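Local coordinates for Alpha/beta hydrolase fold protein (Nakamurella multipartita, PDB 4Y7D) that adopts the alpha/beta hydrolase fold and probably acts as a hydrolase, its substrate not being established, at residues D26-H40 and G60-T74. Residues are numbered along the deposited sequence; the frame is centred on the assembly and turned at random.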
loop_
_atom_site.group_PDB
_atom_site.type_symbol
_atom_site.label_atom_id
_atom_site.label_comp_id
_atom_site.label_asym_id
_atom_site.label_seq_id
_atom_site.Cartn_x
_atom_site.Cartn_y
_atom_site.Cartn_z
ATOM N N ASP A 26 -11.019 -10.241 -6.210
ATOM C CA ASP A 26 -11.832 -9.843 -5.083
ATOM C C ASP A 26 -11.566 -8.397 -4.719
ATOM O O ASP A 26 -10.415 -7.900 -4.789
ATOM C CB ASP A 26 -11.558 -10.757 -3.879
ATOM C CG ASP A 26 -12.253 -12.086 -3.977
ATOM O OD1 ASP A 26 -12.887 -12.437 -5.021
ATOM O OD2 ASP A 26 -12.198 -12.805 -2.953
ATOM N N CYS A 27 -12.602 -7.740 -4.232
ATOM C CA CYS A 27 -12.452 -6.376 -3.779
ATOM C C CYS A 27 -13.508 -6.007 -2.762
ATOM O O CYS A 27 -14.487 -6.718 -2.588
ATOM C CB CYS A 27 -12.409 -5.401 -4.957
ATOM S SG CYS A 27 -13.921 -5.329 -5.865
ATOM N N VAL A 28 -13.311 -4.877 -2.081
ATOM C CA VAL A 28 -14.303 -4.296 -1.220
ATOM C C VAL A 28 -14.545 -2.918 -1.784
ATOM O O VAL A 28 -13.611 -2.171 -2.065
ATOM C CB VAL A 28 -13.829 -4.225 0.251
ATOM C CG1 VAL A 28 -14.864 -3.591 1.155
ATOM C CG2 VAL A 28 -13.462 -5.613 0.762
ATOM N N ILE A 29 -15.819 -2.598 -1.862
ATOM C CA ILE A 29 -16.329 -1.388 -2.467
ATOM C C ILE A 29 -16.906 -0.592 -1.288
ATOM O O ILE A 29 -17.837 -1.053 -0.641
ATOM C CB ILE A 29 -17.497 -1.747 -3.432
ATOM C CG1 ILE A 29 -17.036 -2.631 -4.613
ATOM C CG2 ILE A 29 -18.199 -0.518 -3.931
ATOM C CD1 ILE A 29 -16.104 -1.983 -5.584
ATOM N N VAL A 30 -16.337 0.581 -1.000
ATOM C CA VAL A 30 -16.771 1.346 0.140
ATOM C C VAL A 30 -16.741 2.852 -0.128
ATOM O O VAL A 30 -15.888 3.339 -0.853
ATOM C CB VAL A 30 -15.906 1.005 1.360
ATOM C CG1 VAL A 30 -14.454 1.415 1.193
ATOM C CG2 VAL A 30 -16.474 1.658 2.596
ATOM N N GLY A 31 -17.661 3.574 0.507
ATOM C CA GLY A 31 -17.708 5.032 0.394
ATOM C C GLY A 31 -18.518 5.516 -0.806
ATOM O O GLY A 31 -19.180 4.739 -1.513
ATOM N N ALA A 32 -18.455 6.819 -1.038
ATOM C CA ALA A 32 -19.229 7.490 -2.081
ATOM C C ALA A 32 -18.409 8.684 -2.486
ATOM O O ALA A 32 -17.692 9.273 -1.657
ATOM C CB ALA A 32 -20.573 7.969 -1.534
ATOM N N GLY A 33 -18.488 9.050 -3.760
ATOM C CA GLY A 33 -17.643 10.111 -4.289
ATOM C C GLY A 33 -16.790 9.617 -5.447
ATOM O O GLY A 33 -16.939 8.480 -5.890
ATOM N N PRO A 34 -15.881 10.460 -5.917
ATOM C CA PRO A 34 -14.912 10.078 -6.932
ATOM C C PRO A 34 -14.166 8.824 -6.546
ATOM O O PRO A 34 -13.741 8.682 -5.393
ATOM C CB PRO A 34 -13.966 11.276 -6.979
ATOM C CG PRO A 34 -14.829 12.429 -6.556
ATOM C CD PRO A 34 -15.701 11.867 -5.471
ATOM N N PRO A 35 -14.068 7.880 -7.481
ATOM C CA PRO A 35 -13.453 6.595 -7.133
ATOM C C PRO A 35 -11.953 6.572 -7.123
ATOM O O PRO A 35 -11.296 7.236 -7.947
ATOM C CB PRO A 35 -14.008 5.644 -8.216
ATOM C CG PRO A 35 -14.167 6.540 -9.398
ATOM C CD PRO A 35 -14.637 7.879 -8.855
ATOM N N VAL A 36 -11.416 5.763 -6.211
ATOM C CA VAL A 36 -9.976 5.513 -6.087
ATOM C C VAL A 36 -9.710 4.030 -5.940
ATOM O O VAL A 36 -10.273 3.386 -5.046
ATOM C CB VAL A 36 -9.441 6.216 -4.831
ATOM C CG1 VAL A 36 -7.932 6.032 -4.719
ATOM C CG2 VAL A 36 -9.844 7.674 -4.856
ATOM N N LEU A 37 -8.854 3.507 -6.809
ATOM C CA LEU A 37 -8.363 2.158 -6.681
ATOM C C LEU A 37 -7.238 2.170 -5.645
ATOM O O LEU A 37 -6.321 2.959 -5.750
ATOM C CB LEU A 37 -7.815 1.644 -7.991
ATOM C CG LEU A 37 -7.096 0.284 -7.976
ATOM C CD1 LEU A 37 -8.124 -0.838 -7.801
ATOM C CD2 LEU A 37 -6.245 0.153 -9.210
ATOM N N VAL A 38 -7.371 1.360 -4.608
ATOM C CA VAL A 38 -6.437 1.326 -3.451
ATOM C C VAL A 38 -5.690 -0.016 -3.529
ATOM O O VAL A 38 -6.342 -1.078 -3.524
ATOM C CB VAL A 38 -7.218 1.426 -2.153
ATOM C CG1 VAL A 38 -6.283 1.425 -0.959
ATOM C CG2 VAL A 38 -8.001 2.712 -2.139
ATOM N N VAL A 39 -4.370 0.055 -3.576
ATOM C CA VAL A 39 -3.527 -1.093 -3.904
ATOM C C VAL A 39 -2.527 -1.369 -2.771
ATOM O O VAL A 39 -1.586 -0.600 -2.500
ATOM C CB VAL A 39 -2.783 -0.833 -5.215
ATOM C CG1 VAL A 39 -2.063 -2.105 -5.652
ATOM C CG2 VAL A 39 -3.726 -0.296 -6.315
ATOM N N HIS A 40 -2.759 -2.477 -2.089
ATOM C CA HIS A 40 -1.977 -2.875 -0.920
ATOM C C HIS A 40 -0.548 -3.339 -1.247
ATOM O O HIS A 40 -0.203 -3.741 -2.376
ATOM C CB HIS A 40 -2.752 -3.975 -0.114
ATOM C CG HIS A 40 -2.826 -5.279 -0.804
ATOM N ND1 HIS A 40 -1.747 -6.139 -0.895
ATOM C CD2 HIS A 40 -3.869 -5.921 -1.402
ATOM C CE1 HIS A 40 -2.110 -7.228 -1.547
ATOM N NE2 HIS A 40 -3.380 -7.121 -1.865
ATOM N N GLY A 60 -14.911 11.914 1.497
ATOM C CA GLY A 60 -15.931 11.938 0.438
ATOM C C GLY A 60 -15.472 11.382 -0.910
ATOM O O GLY A 60 -15.914 11.865 -1.985
ATOM N N LEU A 61 -14.598 10.377 -0.882
ATOM C CA LEU A 61 -14.270 9.600 -2.075
ATOM C C LEU A 61 -14.718 8.147 -1.865
ATOM O O LEU A 61 -14.979 7.716 -0.716
ATOM C CB LEU A 61 -12.765 9.671 -2.393
ATOM C CG LEU A 61 -12.254 11.082 -2.782
ATOM C CD1 LEU A 61 -11.796 11.839 -1.553
ATOM C CD2 LEU A 61 -11.075 10.958 -3.743
ATOM N N ARG A 62 -14.842 7.382 -2.965
ATOM C CA ARG A 62 -15.186 5.991 -2.855
ATOM C C ARG A 62 -13.945 5.200 -3.144
ATOM O O ARG A 62 -13.124 5.621 -3.955
ATOM C CB ARG A 62 -16.394 5.565 -3.715
ATOM C CG ARG A 62 -16.174 5.190 -5.146
ATOM C CD ARG A 62 -17.545 4.861 -5.808
ATOM N NE ARG A 62 -17.545 4.616 -7.272
ATOM C CZ ARG A 62 -17.390 3.407 -7.861
ATOM N NH1 ARG A 62 -17.186 2.305 -7.150
ATOM N NH2 ARG A 62 -17.466 3.292 -9.187
ATOM N N ALA A 63 -13.760 4.084 -2.445
ATOM C CA ALA A 63 -12.572 3.249 -2.656
ATOM C C ALA A 63 -12.927 1.883 -3.241
ATOM O O ALA A 63 -13.963 1.291 -2.892
ATOM C CB ALA A 63 -11.854 3.086 -1.352
ATOM N N ILE A 64 -12.067 1.403 -4.136
ATOM C CA ILE A 64 -12.134 0.104 -4.715
ATOM C C ILE A 64 -10.872 -0.584 -4.189
ATOM O O ILE A 64 -9.790 -0.301 -4.650
ATOM C CB ILE A 64 -12.172 0.179 -6.270
ATOM C CG1 ILE A 64 -13.417 0.955 -6.732
ATOM C CG2 ILE A 64 -12.129 -1.220 -6.897
ATOM C CD1 ILE A 64 -13.282 1.541 -8.118
ATOM N N VAL A 65 -11.028 -1.451 -3.194
ATOM C CA VAL A 65 -9.859 -1.988 -2.468
ATOM C C VAL A 65 -9.686 -3.428 -2.912
ATOM O O VAL A 65 -10.555 -4.265 -2.604
ATOM C CB VAL A 65 -10.151 -1.997 -0.956
ATOM C CG1 VAL A 65 -9.001 -2.640 -0.186
ATOM C CG2 VAL A 65 -10.572 -0.612 -0.446
ATOM N N VAL A 66 -8.646 -3.701 -3.700
ATOM C CA VAL A 66 -8.453 -5.047 -4.224
ATOM C C VAL A 66 -7.689 -5.935 -3.283
ATOM O O VAL A 66 -6.919 -5.439 -2.459
ATOM C CB VAL A 66 -7.640 -5.042 -5.550
ATOM C CG1 VAL A 66 -8.538 -4.593 -6.685
ATOM C CG2 VAL A 66 -6.393 -4.168 -5.450
ATOM N N ASP A 67 -7.880 -7.242 -3.455
ATOM C CA ASP A 67 -6.916 -8.267 -3.062
ATOM C C ASP A 67 -6.096 -8.556 -4.322
ATOM O O ASP A 67 -6.643 -8.989 -5.325
ATOM C CB ASP A 67 -7.603 -9.532 -2.581
ATOM C CG ASP A 67 -8.138 -9.426 -1.182
ATOM O OD1 ASP A 67 -7.327 -9.128 -0.282
ATOM O OD2 ASP A 67 -9.364 -9.663 -0.939
ATOM N N ARG A 68 -4.799 -8.264 -4.309
ATOM C CA ARG A 68 -3.961 -8.570 -5.457
ATOM C C ARG A 68 -3.832 -10.071 -5.614
ATOM O O ARG A 68 -4.051 -10.835 -4.646
ATOM C CB ARG A 68 -2.602 -7.880 -5.373
ATOM C CG ARG A 68 -2.729 -6.351 -5.459
ATOM C CD ARG A 68 -1.402 -5.660 -5.738
ATOM N NE ARG A 68 -0.524 -5.759 -4.565
ATOM C CZ ARG A 68 0.504 -6.590 -4.473
ATOM N NH1 ARG A 68 1.183 -6.671 -3.353
ATOM N NH2 ARG A 68 0.797 -7.377 -5.480
ATOM N N PRO A 69 -3.544 -10.511 -6.832
ATOM C CA PRO A 69 -3.390 -11.958 -7.082
ATOM C C PRO A 69 -2.466 -12.658 -6.106
ATOM O O PRO A 69 -1.341 -12.167 -5.867
ATOM C CB PRO A 69 -2.861 -11.988 -8.500
ATOM C CG PRO A 69 -3.574 -10.818 -9.151
ATOM C CD PRO A 69 -3.509 -9.738 -8.103
ATOM N N GLY A 70 -2.954 -13.792 -5.581
ATOM C CA GLY A 70 -2.239 -14.573 -4.606
ATOM C C GLY A 70 -2.555 -14.240 -3.179
ATOM O O GLY A 70 -2.065 -14.926 -2.275
ATOM N N TYR A 71 -3.341 -13.178 -2.942
ATOM C CA TYR A 71 -3.767 -12.807 -1.647
ATOM C C TYR A 71 -5.255 -13.065 -1.455
ATOM O O TYR A 71 -6.107 -12.684 -2.284
ATOM C CB TYR A 71 -3.508 -11.338 -1.420
ATOM C CG TYR A 71 -2.039 -11.009 -1.407
ATOM C CD1 TYR A 71 -1.282 -11.228 -0.265
ATOM C CD2 TYR A 71 -1.376 -10.470 -2.535
ATOM C CE1 TYR A 71 0.040 -10.881 -0.219
ATOM C CE2 TYR A 71 -0.018 -10.133 -2.502
ATOM C CZ TYR A 71 0.673 -10.320 -1.324
ATOM O OH TYR A 71 1.997 -9.973 -1.228
ATOM N N PHE A 72 -5.556 -13.709 -0.337
ATOM C CA PHE A 72 -6.916 -14.105 -0.009
ATOM C C PHE A 72 -7.600 -14.746 -1.211
ATOM O O PHE A 72 -7.090 -15.723 -1.722
ATOM C CB PHE A 72 -7.704 -12.932 0.575
ATOM C CG PHE A 72 -7.218 -12.478 1.942
ATOM C CD1 PHE A 72 -6.792 -13.400 2.891
ATOM C CD2 PHE A 72 -7.279 -11.131 2.306
ATOM C CE1 PHE A 72 -6.340 -12.980 4.136
ATOM C CE2 PHE A 72 -6.879 -10.712 3.574
ATOM C CZ PHE A 72 -6.420 -11.649 4.492
ATOM N N GLY A 73 -8.748 -14.199 -1.665
ATOM C CA GLY A 73 -9.504 -14.896 -2.700
ATOM C C GLY A 73 -9.134 -14.649 -4.154
ATOM O O GLY A 73 -9.732 -15.285 -5.044
ATOM N N THR A 74 -8.204 -13.737 -4.425
ATOM C CA THR A 74 -7.851 -13.453 -5.815
ATOM C C THR A 74 -6.839 -14.484 -6.272
ATOM O O THR A 74 -5.744 -14.535 -5.724
ATOM C CB THR A 74 -7.337 -12.050 -6.023
ATOM O OG1 THR A 74 -8.303 -11.085 -5.553
ATOM C CG2 THR A 74 -7.025 -11.785 -7.455
HETATM O O HOH W 1 -10.522 -12.113 -0.994
HETATM O O HOH W 2 -11.442 -13.838 -6.759
HETATM O O HOH W 3 -18.325 7.246 -7.777
HETATM O O HOH W 4 -5.621 -3.125 -1.793
#
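T74 OG1 is gripped twice: it receives the N-H of D26, 2.9 Å from D26 N and nearly straight, and donates to D67 O at 2.7 Å. Nearby, one water donates to the carboxylates of D26 and D67 and accepts from G73 N; D26 OD1 also bonds T17 OG1, and D67 OD1 accepts from H46 N. H40 is held by its ring: R68 N donates to H40 NE2 (3.0 Å), coming in 25° from the ring plane, and the ring edge at CE1 meets the face of Y71 in a T-shaped pair with planes at 87°. With chi3 at -70°, the R68 chain bends over a face of H40, bringing NE within 3.0 Å of H40 O while CD rests on V39 CG1. A methionine in place of R68 would probably leave H40 O without its NE donor and D223 without its salt-bridge partner. Strand 62-66 lies between antiparallel 26-31 and parallel 35-39; I64 packs its CD1 on P35, CG1 on I29 and CG2 on L37, while A63 CB meets V30 and V38 on the other face. Helix 46-58 completes the beta-alpha-beta crossover and covers V28, V30 and V36; helix 82-95 packs against V66, helix 110-119 against L37.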